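Local atomic coordinates of ficolin-3 (Homo sapiens, PDB entry 2J5Z), a protein that probably recognises sugars on microbial surfaces in innate immunity, binding galactose in a fibrinogen-like domain that also carries a calcium ion. Residues 86-91 against 127-132; 103-108 against 201-206; 157-160 against 165-168. One frame throughout, in Å; residues are numbered along the deposited sequence.

Contact 1: residues 86-91 against 127-132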
loop_
_atom_site.group_PDB
_atom_site.type_symbol
_atom_site.label_atom_id
_atom_site.label_comp_id
_atom_site.label_asym_id
_atom_site.label_seq_id
_atom_site.Cartn_x
_atom_site.Cartn_y
_atom_site.Cartn_z
ATOM N N GLY A 86 -15.385 -9.924 -3.790
ATOM C CA GLY A 86 -16.555 -10.596 -3.222
ATOM C C GLY A 86 -17.744 -10.655 -4.163
ATOM O O GLY A 86 -18.107 -9.666 -4.784
ATOM N N ASN A 87 -18.363 -11.822 -4.253
ATOM C CA ASN A 87 -19.466 -12.016 -5.186
ATOM C C ASN A 87 -20.679 -11.159 -4.874
ATOM O O ASN A 87 -21.330 -10.637 -5.785
ATOM C CB ASN A 87 -19.863 -13.491 -5.228
ATOM C CG ASN A 87 -18.795 -14.363 -5.849
ATOM O OD1 ASN A 87 -17.906 -13.877 -6.543
ATOM N ND2 ASN A 87 -18.878 -15.660 -5.598
ATOM N N GLU A 88 -20.997 -11.000 -3.585
ATOM C CA GLU A 88 -22.134 -10.156 -3.234
ATOM C C GLU A 88 -21.911 -8.687 -3.628
ATOM O O GLU A 88 -22.815 -8.039 -4.161
ATOM C CB GLU A 88 -22.514 -10.315 -1.756
ATOM C CG GLU A 88 -23.723 -9.504 -1.343
ATOM C CD GLU A 88 -25.037 -9.945 -2.021
ATOM O OE1 GLU A 88 -25.125 -11.104 -2.507
ATOM O OE2 GLU A 88 -25.992 -9.126 -2.025
ATOM N N ASN A 89 -20.700 -8.181 -3.406
ATOM C CA ASN A 89 -20.308 -6.844 -3.868
ATOM C C ASN A 89 -20.460 -6.729 -5.390
ATOM O O ASN A 89 -21.055 -5.768 -5.912
ATOM C CB ASN A 89 -18.862 -6.551 -3.433
ATOM C CG ASN A 89 -18.754 -6.277 -1.950
ATOM O OD1 ASN A 89 -19.658 -5.681 -1.362
ATOM N ND2 ASN A 89 -17.646 -6.699 -1.335
ATOM N N LEU A 90 -19.953 -7.730 -6.102
ATOM C CA LEU A 90 -20.031 -7.741 -7.568
ATOM C C LEU A 90 -21.473 -7.797 -8.063
ATOM O O LEU A 90 -21.855 -7.080 -8.998
ATOM C CB LEU A 90 -19.218 -8.905 -8.151
ATOM C CG LEU A 90 -17.692 -8.715 -8.084
ATOM C CD1 LEU A 90 -16.924 -10.008 -8.346
ATOM C CD2 LEU A 90 -17.215 -7.618 -9.055
ATOM N N HIS A 91 -22.298 -8.633 -7.430
ATOM C CA HIS A 91 -23.714 -8.609 -7.779
ATOM C C HIS A 91 -24.347 -7.231 -7.557
ATOM O O HIS A 91 -25.092 -6.723 -8.411
ATOM C CB HIS A 91 -24.490 -9.653 -6.959
ATOM C CG HIS A 91 -25.967 -9.573 -7.176
ATOM N ND1 HIS A 91 -26.846 -9.109 -6.216
ATOM C CD2 HIS A 91 -26.714 -9.851 -8.269
ATOM C CE1 HIS A 91 -28.075 -9.128 -6.705
ATOM N NE2 HIS A 91 -28.023 -9.574 -7.948
ATOM N N ASP A 127 -29.195 -17.599 -7.273
ATOM C CA ASP A 127 -28.793 -18.115 -8.573
ATOM C C ASP A 127 -27.298 -18.460 -8.591
ATOM O O ASP A 127 -26.690 -18.622 -9.652
ATOM C CB ASP A 127 -29.146 -17.109 -9.668
ATOM C CG ASP A 127 -30.644 -16.993 -9.897
ATOM O OD1 ASP A 127 -31.307 -18.037 -10.088
ATOM O OD2 ASP A 127 -31.163 -15.865 -9.899
ATOM N N HIS A 128 -26.712 -18.575 -7.406
ATOM C CA HIS A 128 -25.336 -19.015 -7.256
ATOM C C HIS A 128 -24.345 -18.087 -7.955
ATOM O O HIS A 128 -23.316 -18.537 -8.445
ATOM C CB HIS A 128 -25.169 -20.433 -7.792
ATOM C CG HIS A 128 -26.239 -21.369 -7.332
ATOM N ND1 HIS A 128 -26.484 -21.616 -5.997
ATOM C CD2 HIS A 128 -27.138 -22.107 -8.024
ATOM C CE1 HIS A 128 -27.491 -22.466 -5.888
ATOM N NE2 HIS A 128 -27.907 -22.776 -7.103
ATOM N N TYR A 129 -24.677 -16.803 -8.003
ATOM C CA TYR A 129 -23.781 -15.777 -8.582
ATOM C C TYR A 129 -23.413 -16.146 -10.002
ATOM O O TYR A 129 -22.272 -15.945 -10.445
ATOM C CB TYR A 129 -22.535 -15.526 -7.703
ATOM C CG TYR A 129 -22.872 -14.978 -6.327
ATOM C CD1 TYR A 129 -23.519 -13.752 -6.188
ATOM C CD2 TYR A 129 -22.516 -15.680 -5.165
ATOM C CE1 TYR A 129 -23.841 -13.237 -4.933
ATOM C CE2 TYR A 129 -22.828 -15.161 -3.887
ATOM C CZ TYR A 129 -23.491 -13.951 -3.793
ATOM O OH TYR A 129 -23.795 -13.438 -2.562
ATOM N N GLN A 130 -24.408 -16.661 -10.718
ATOM C CA GLN A 130 -24.248 -17.075 -12.109
ATOM C C GLN A 130 -23.665 -15.928 -12.944
ATOM O O GLN A 130 -24.075 -14.773 -12.823
ATOM C CB GLN A 130 -25.605 -17.523 -12.659
ATOM C CG GLN A 130 -25.623 -17.931 -14.127
ATOM C CD GLN A 130 -27.019 -18.362 -14.568
ATOM O OE1 GLN A 130 -27.646 -19.227 -13.943
ATOM N NE2 GLN A 130 -27.509 -17.762 -15.641
ATOM N N LEU A 131 -22.719 -16.262 -13.812
ATOM C CA LEU A 131 -22.099 -15.262 -14.670
ATOM C C LEU A 131 -23.000 -14.912 -15.842
ATOM O O LEU A 131 -23.529 -15.805 -16.522
ATOM C CB LEU A 131 -20.776 -15.796 -15.223
ATOM C CG LEU A 131 -20.031 -14.883 -16.217
ATOM C CD1 LEU A 131 -19.641 -13.540 -15.599
ATOM C CD2 LEU A 131 -18.799 -15.621 -16.687
ATOM N N ALA A 132 -23.183 -13.617 -16.063
ATOM C CA ALA A 132 -23.783 -13.118 -17.313
ATOM C C ALA A 132 -22.735 -12.277 -18.058
ATOM O O ALA A 132 -22.476 -11.118 -17.710
ATOM C CB ALA A 132 -25.027 -12.293 -17.023
#

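Contact 2: residues 103-108 against 201-206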
loop_
_atom_site.group_PDB
_atom_site.type_symbol
_atom_site.label_atom_id
_atom_site.label_comp_id
_atom_site.label_asym_id
_atom_site.label_seq_id
_atom_site.Cartn_x
_atom_site.Cartn_y
_atom_site.Cartn_z
ATOM N N VAL A 103 -9.684 -8.298 -18.756
ATOM C CA VAL A 103 -8.815 -9.254 -18.072
ATOM C C VAL A 103 -7.366 -8.993 -18.514
ATOM O O VAL A 103 -7.094 -8.905 -19.715
ATOM C CB VAL A 103 -9.221 -10.703 -18.406
ATOM C CG1 VAL A 103 -8.202 -11.696 -17.876
ATOM C CG2 VAL A 103 -10.627 -11.016 -17.839
ATOM N N GLU A 104 -6.460 -8.842 -17.549
ATOM C CA GLU A 104 -5.029 -8.682 -17.844
ATOM C C GLU A 104 -4.200 -9.863 -17.350
ATOM O O GLU A 104 -4.358 -10.320 -16.222
ATOM C CB GLU A 104 -4.487 -7.418 -17.190
ATOM C CG GLU A 104 -5.110 -6.135 -17.666
ATOM C CD GLU A 104 -4.400 -4.935 -17.072
ATOM O OE1 GLU A 104 -3.579 -5.151 -16.151
ATOM O OE2 GLU A 104 -4.655 -3.800 -17.522
ATOM N N LEU A 105 -3.287 -10.332 -18.193
ATOM C CA LEU A 105 -2.496 -11.505 -17.884
ATOM C C LEU A 105 -1.024 -11.191 -18.120
ATOM O O LEU A 105 -0.690 -10.496 -19.064
ATOM C CB LEU A 105 -2.925 -12.676 -18.773
ATOM C CG LEU A 105 -4.416 -13.041 -18.765
ATOM C CD1 LEU A 105 -4.735 -14.019 -19.894
ATOM C CD2 LEU A 105 -4.827 -13.627 -17.421
ATOM N N GLU A 106 -0.151 -11.695 -17.255
ATOM C CA GLU A 106 1.281 -11.502 -17.465
ATOM C C GLU A 106 2.022 -12.799 -17.208
ATOM O O GLU A 106 1.874 -13.395 -16.150
ATOM C CB GLU A 106 1.821 -10.390 -16.569
ATOM C CG GLU A 106 3.276 -10.049 -16.857
ATOM C CD GLU A 106 3.805 -8.952 -15.963
ATOM O OE1 GLU A 106 3.161 -7.884 -15.873
ATOM O OE2 GLU A 106 4.874 -9.158 -15.352
ATOM N N ASP A 107 2.801 -13.250 -18.189
ATOM C CA ASP A 107 3.561 -14.479 -18.028
ATOM C C ASP A 107 4.898 -14.189 -17.349
ATOM O O ASP A 107 5.184 -13.044 -16.986
ATOM C CB ASP A 107 3.746 -15.223 -19.370
ATOM C CG ASP A 107 4.592 -14.446 -20.382
ATOM O OD1 ASP A 107 5.358 -13.539 -19.987
ATOM O OD2 ASP A 107 4.492 -14.757 -21.597
ATOM N N PHE A 108 5.705 -15.230 -17.188
ATOM C CA PHE A 108 6.969 -15.134 -16.458
ATOM C C PHE A 108 8.058 -14.399 -17.231
ATOM O O PHE A 108 9.141 -14.149 -16.704
ATOM C CB PHE A 108 7.432 -16.525 -16.034
ATOM C CG PHE A 108 6.443 -17.245 -15.159
ATOM C CD1 PHE A 108 6.314 -16.911 -13.821
ATOM C CD2 PHE A 108 5.635 -18.244 -15.676
ATOM C CE1 PHE A 108 5.408 -17.563 -13.014
ATOM C CE2 PHE A 108 4.725 -18.901 -14.875
ATOM C CZ PHE A 108 4.608 -18.560 -13.537
ATOM N N ILE A 201 -3.333 -21.055 -12.651
ATOM C CA ILE A 201 -3.919 -19.782 -13.094
ATOM C C ILE A 201 -3.806 -19.737 -14.616
ATOM O O ILE A 201 -2.849 -19.193 -15.177
ATOM C CB ILE A 201 -3.247 -18.572 -12.392
ATOM C CG1 ILE A 201 -3.418 -18.714 -10.876
ATOM C CG2 ILE A 201 -3.836 -17.253 -12.891
ATOM C CD1 ILE A 201 -2.581 -17.751 -10.034
ATOM N N ASP A 202 -4.796 -20.354 -15.261
ATOM C CA ASP A 202 -4.725 -20.730 -16.676
ATOM C C ASP A 202 -5.748 -19.979 -17.536
ATOM O O ASP A 202 -6.838 -19.644 -17.069
ATOM C CB ASP A 202 -4.995 -22.227 -16.836
ATOM C CG ASP A 202 -3.989 -23.105 -16.100
ATOM O OD1 ASP A 202 -2.893 -22.620 -15.759
ATOM O OD2 ASP A 202 -4.311 -24.292 -15.865
ATOM N N TRP A 203 -5.379 -19.724 -18.790
ATOM C CA TRP A 203 -6.264 -19.116 -19.792
ATOM C C TRP A 203 -6.060 -19.920 -21.080
ATOM O O TRP A 203 -5.072 -19.717 -21.783
ATOM C CB TRP A 203 -5.882 -17.645 -20.006
ATOM C CG TRP A 203 -6.893 -16.787 -20.776
ATOM C CD1 TRP A 203 -6.852 -16.464 -22.103
ATOM C CD2 TRP A 203 -8.064 -16.135 -20.243
ATOM N NE1 TRP A 203 -7.930 -15.663 -22.431
ATOM C CE2 TRP A 203 -8.690 -15.457 -21.310
ATOM C CE3 TRP A 203 -8.651 -16.079 -18.969
ATOM C CZ2 TRP A 203 -9.859 -14.712 -21.140
ATOM C CZ3 TRP A 203 -9.816 -15.346 -18.801
ATOM C CH2 TRP A 203 -10.407 -14.671 -19.879
ATOM N N ALA A 204 -6.977 -20.844 -21.362
ATOM C CA ALA A 204 -6.769 -21.853 -22.419
ATOM C C ALA A 204 -6.317 -21.276 -23.755
ATOM O O ALA A 204 -5.457 -21.855 -24.430
ATOM C CB ALA A 204 -8.011 -22.711 -22.607
ATOM N N SER A 205 -6.902 -20.151 -24.142
ATOM C CA SER A 205 -6.659 -19.584 -25.458
ATOM C C SER A 205 -5.378 -18.761 -25.519
ATOM O O SER A 205 -4.974 -18.306 -26.594
ATOM C CB SER A 205 -7.849 -18.732 -25.892
ATOM O OG SER A 205 -7.952 -17.567 -25.082
ATOM N N GLY A 206 -4.755 -18.556 -24.361
ATOM C CA GLY A 206 -3.473 -17.876 -24.286
ATOM C C GLY A 206 -2.362 -18.904 -24.256
ATOM O O GLY A 206 -1.893 -19.340 -25.306
#

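Contact 3: residues 157-160 against 165-168. With CA (calcium ion), chain D.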
loop_
_atom_site.group_PDB
_atom_site.type_symbol
_atom_site.label_atom_id
_atom_site.label_comp_id
_atom_site.label_asym_id
_atom_site.label_seq_id
_atom_site.Cartn_x
_atom_site.Cartn_y
_atom_site.Cartn_z
ATOM N N ASP A 157 -17.086 -26.261 -1.228
ATOM C CA ASP A 157 -18.216 -26.613 -0.378
ATOM C C ASP A 157 -19.557 -26.219 -0.991
ATOM O O ASP A 157 -20.580 -26.172 -0.304
ATOM C CB ASP A 157 -18.064 -25.972 1.007
ATOM C CG ASP A 157 -18.081 -24.454 0.957
ATOM O OD1 ASP A 157 -17.579 -23.885 -0.039
ATOM O OD2 ASP A 157 -18.606 -23.837 1.913
ATOM N N ALA A 158 -19.554 -25.927 -2.288
ATOM C CA ALA A 158 -20.794 -25.606 -2.982
ATOM C C ALA A 158 -20.692 -26.001 -4.450
ATOM O O ALA A 158 -20.365 -25.172 -5.306
ATOM C CB ALA A 158 -21.133 -24.132 -2.824
ATOM N N ASP A 159 -20.968 -27.279 -4.727
ATOM C CA ASP A 159 -20.827 -27.834 -6.078
ATOM C C ASP A 159 -22.059 -27.554 -6.933
ATOM O O ASP A 159 -23.141 -28.091 -6.684
ATOM C CB ASP A 159 -20.541 -29.341 -6.010
ATOM C CG ASP A 159 -20.236 -29.962 -7.380
ATOM O OD1 ASP A 159 -20.429 -29.302 -8.429
ATOM O OD2 ASP A 159 -19.802 -31.141 -7.412
ATOM N N HIS A 160 -21.889 -26.703 -7.941
ATOM C CA HIS A 160 -22.991 -26.323 -8.818
ATOM C C HIS A 160 -22.647 -26.571 -10.278
ATOM O O HIS A 160 -23.382 -26.147 -11.164
ATOM C CB HIS A 160 -23.331 -24.837 -8.647
ATOM C CG HIS A 160 -23.643 -24.440 -7.237
ATOM N ND1 HIS A 160 -24.707 -24.966 -6.533
ATOM C CD2 HIS A 160 -23.038 -23.560 -6.402
ATOM C CE1 HIS A 160 -24.741 -24.429 -5.325
ATOM N NE2 HIS A 160 -23.741 -23.572 -5.221
ATOM N N SER A 165 -18.118 -34.689 -10.840
ATOM C CA SER A 165 -17.287 -34.359 -9.686
ATOM C C SER A 165 -17.456 -32.893 -9.263
ATOM O O SER A 165 -18.296 -32.154 -9.811
ATOM C CB SER A 165 -15.819 -34.639 -10.007
ATOM O OG SER A 165 -15.329 -33.776 -11.023
ATOM N N ASN A 166 -16.659 -32.502 -8.270
ATOM C CA ASN A 166 -16.558 -31.117 -7.819
ATOM C C ASN A 166 -15.317 -30.465 -8.422
ATOM O O ASN A 166 -14.193 -30.677 -7.951
ATOM C CB ASN A 166 -16.514 -31.062 -6.282
ATOM C CG ASN A 166 -16.401 -29.644 -5.742
ATOM O OD1 ASN A 166 -15.669 -28.816 -6.286
ATOM N ND2 ASN A 166 -17.131 -29.361 -4.667
ATOM N N CYS A 167 -15.523 -29.677 -9.477
ATOM C CA CYS A 167 -14.425 -29.042 -10.190
ATOM C C CYS A 167 -13.538 -28.189 -9.295
ATOM O O CYS A 167 -12.343 -28.124 -9.513
ATOM C CB CYS A 167 -14.940 -28.162 -11.319
ATOM S SG CYS A 167 -15.499 -29.074 -12.770
ATOM N N ALA A 168 -14.141 -27.495 -8.335
ATOM C CA ALA A 168 -13.370 -26.653 -7.416
ATOM C C ALA A 168 -12.377 -27.518 -6.645
ATOM O O ALA A 168 -11.210 -27.168 -6.514
ATOM C CB ALA A 168 -14.292 -25.911 -6.466
HETATM CA CA CA D . -20.465 -31.444 -9.800
HETATM O O HOH W 1 -21.527 -33.340 -8.744
HETATM O O HOH W 2 -22.700 -30.918 -10.330
#

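Contact 1: residues 86-91 against 127-132
The CB of Asn87 lies over the middle of the Tyr129 ring, 3.5 Å from the ring centroid and 13° off the ring normal, a CH-pi contact almost squarely on the face. Its closest ring atom is CD2 of Tyr129, 3.4 Å from the same CB, and the amide leans out on that side, with Asn87 ND2 3.7 Å from Tyr129 CD2. The amide plane is tilted 55° from the ring, so the methylene rather than a flat amide-on-ring stack carries the overlap, and OD1 takes a weak hydrogen bond from Trp84 NE1. At the far end of the ring, Tyr129 OH gives its hydrogen to Glu88 OE1 at 2.7 Å. The carboxylate oxygen lies near the ring plane and receives the bond on its anti lone pair. Glu88 reaches this position by sending CG opposite its backbone N (chi1 -178°) and then bending at chi2, which folds the acid back beside the helix; its OE2 is held by Gln92 one turn on. His91 CB comes up to the ring edge, 4.2 Å from Tyr129 CE1. Asn87, Glu88 and His91 present one side of the first turns of helix 87-94, which starts just after its N-cap residue Gly86, where a CB would jam against the preceding carbonyl O. The tyrosine reaches them from a tight turn: His128 and Tyr129 both have left-handed backbone angles, and Gln130 N bonds back to Asp127 O, before strand 131-133. Tyrosine suits this place: its face accepts an aliphatic group while its hydroxyl finds a partner in partly exposed Glu88. Because the acceptor is a carboxylate, the hydroxyl bond is probably charge-assisted; together with the covered face it should restrict both tilting and sliding of the ring against the helix.

Contact 2: residues 103-108 against 201-206
Asp202 OD2, one residue before the Trp203 that packs on Leu105 and Val103, is gripped by three donors: the backbone N of Gly200, the backbone N of Gly210 and the hydroxyl of Tyr181, a residue of the galactose pocket. The CB of Asp202 points away from the 103-108 segment, that of Trp203 toward it. Leu105 CD1 rests on one face of the indole, 3.6 Å from Trp203 CG. It forms a CH-pi contact with the five-membered ring, 3.9 Å from CD1 to the centroid and 23° off the normal, displaced toward the rim. Both methyls of Val103 meet the benzene half more loosely, CG1 standing 4.1 Å from Trp203 CZ3 and CG2 4.2 Å from Trp203 CH2. Alternation along the strand puts these two branched residues on the same side of the antiparallel sheet of the fibrinogen-like domain, where strand 101-106 runs between strands 112-122 and 215-220. Glu104 and Glu106, between and beyond them, project from the other side. An extended first torsion (chi1 -167°) lays the indole along the sheet surface, far enough to reach Ala115 and Tyr117 on strand 112-122. A flat indole can cover two aliphatic side chains at once while its buried NE1 is satisfied by the carbonyl O of Gly142. Just past Trp203 the backbone folds into a turn, Gly206 N bonding to Trp203 O at 2.8 Å.

Contact 3: residues 157-160 against 165-168
Two oxygens, Asp159 OD2 and Ser165 O, lie 3.0 Å apart with no hydrogen between them, a closeness explained by the calcium ion that both bind. Asp159 chelates the metal with its whole carboxylate, OD1 and OD2 each 2.5 Å from calcium, while the carbonyl O of Ser165 binds at 2.3 Å. Two waters, with Asp161 OD1 and Ser163 O from the intervening loop, bring the oxygen ligands to seven, a coordination number common for calcium. Aspartate suits this position because it supplies charge and two hard oxygens at once; a chi1 near 180° (-174°) swings the carboxylate across to the second segment. From Ser165 the site takes a backbone carbonyl, and that residue's CB points away from the 157-160 segment. Asn166 packs beside the carboxylate, its CB 3.5 Å from Asp159 OD2 and its ND2 3.7 Å from Asp159 CB. The other end of its amide has a different task: Asn166 is the N-cap of helix 167-171, and OD1 accepts a hydrogen bond from the backbone N of Val169. The calcium site is thus built directly onto the start of that helix, where Cys167 N bonds to Asp161 OD2 and Cys167 SG is joined to Cys180 of the galactose pocket, while residues 157-160 belong to the long loop that arrives from strand 131-133.

Overall arrangement
All three contacts lie within one fibrinogen-like domain. Contacts 1 and 2 stand on opposite sides of the chain's centre, their centres 22 Å apart, and reach the same antiparallel sheet. Their segments alternate along the sequence, helix 87-94 being followed directly by strand 101-106. Contact 3 opens after contact 1 has closed and is nested inside the loop closed by contact 2, with its centre 16 Å and 23 Å from theirs. It touches contact 1 where the rings of His128 and His160 stack. The sheet thus links contacts 1 and 2, while the calcium loop and the galactose pocket lie in the long, largely irregular region ahead of strand 215-220.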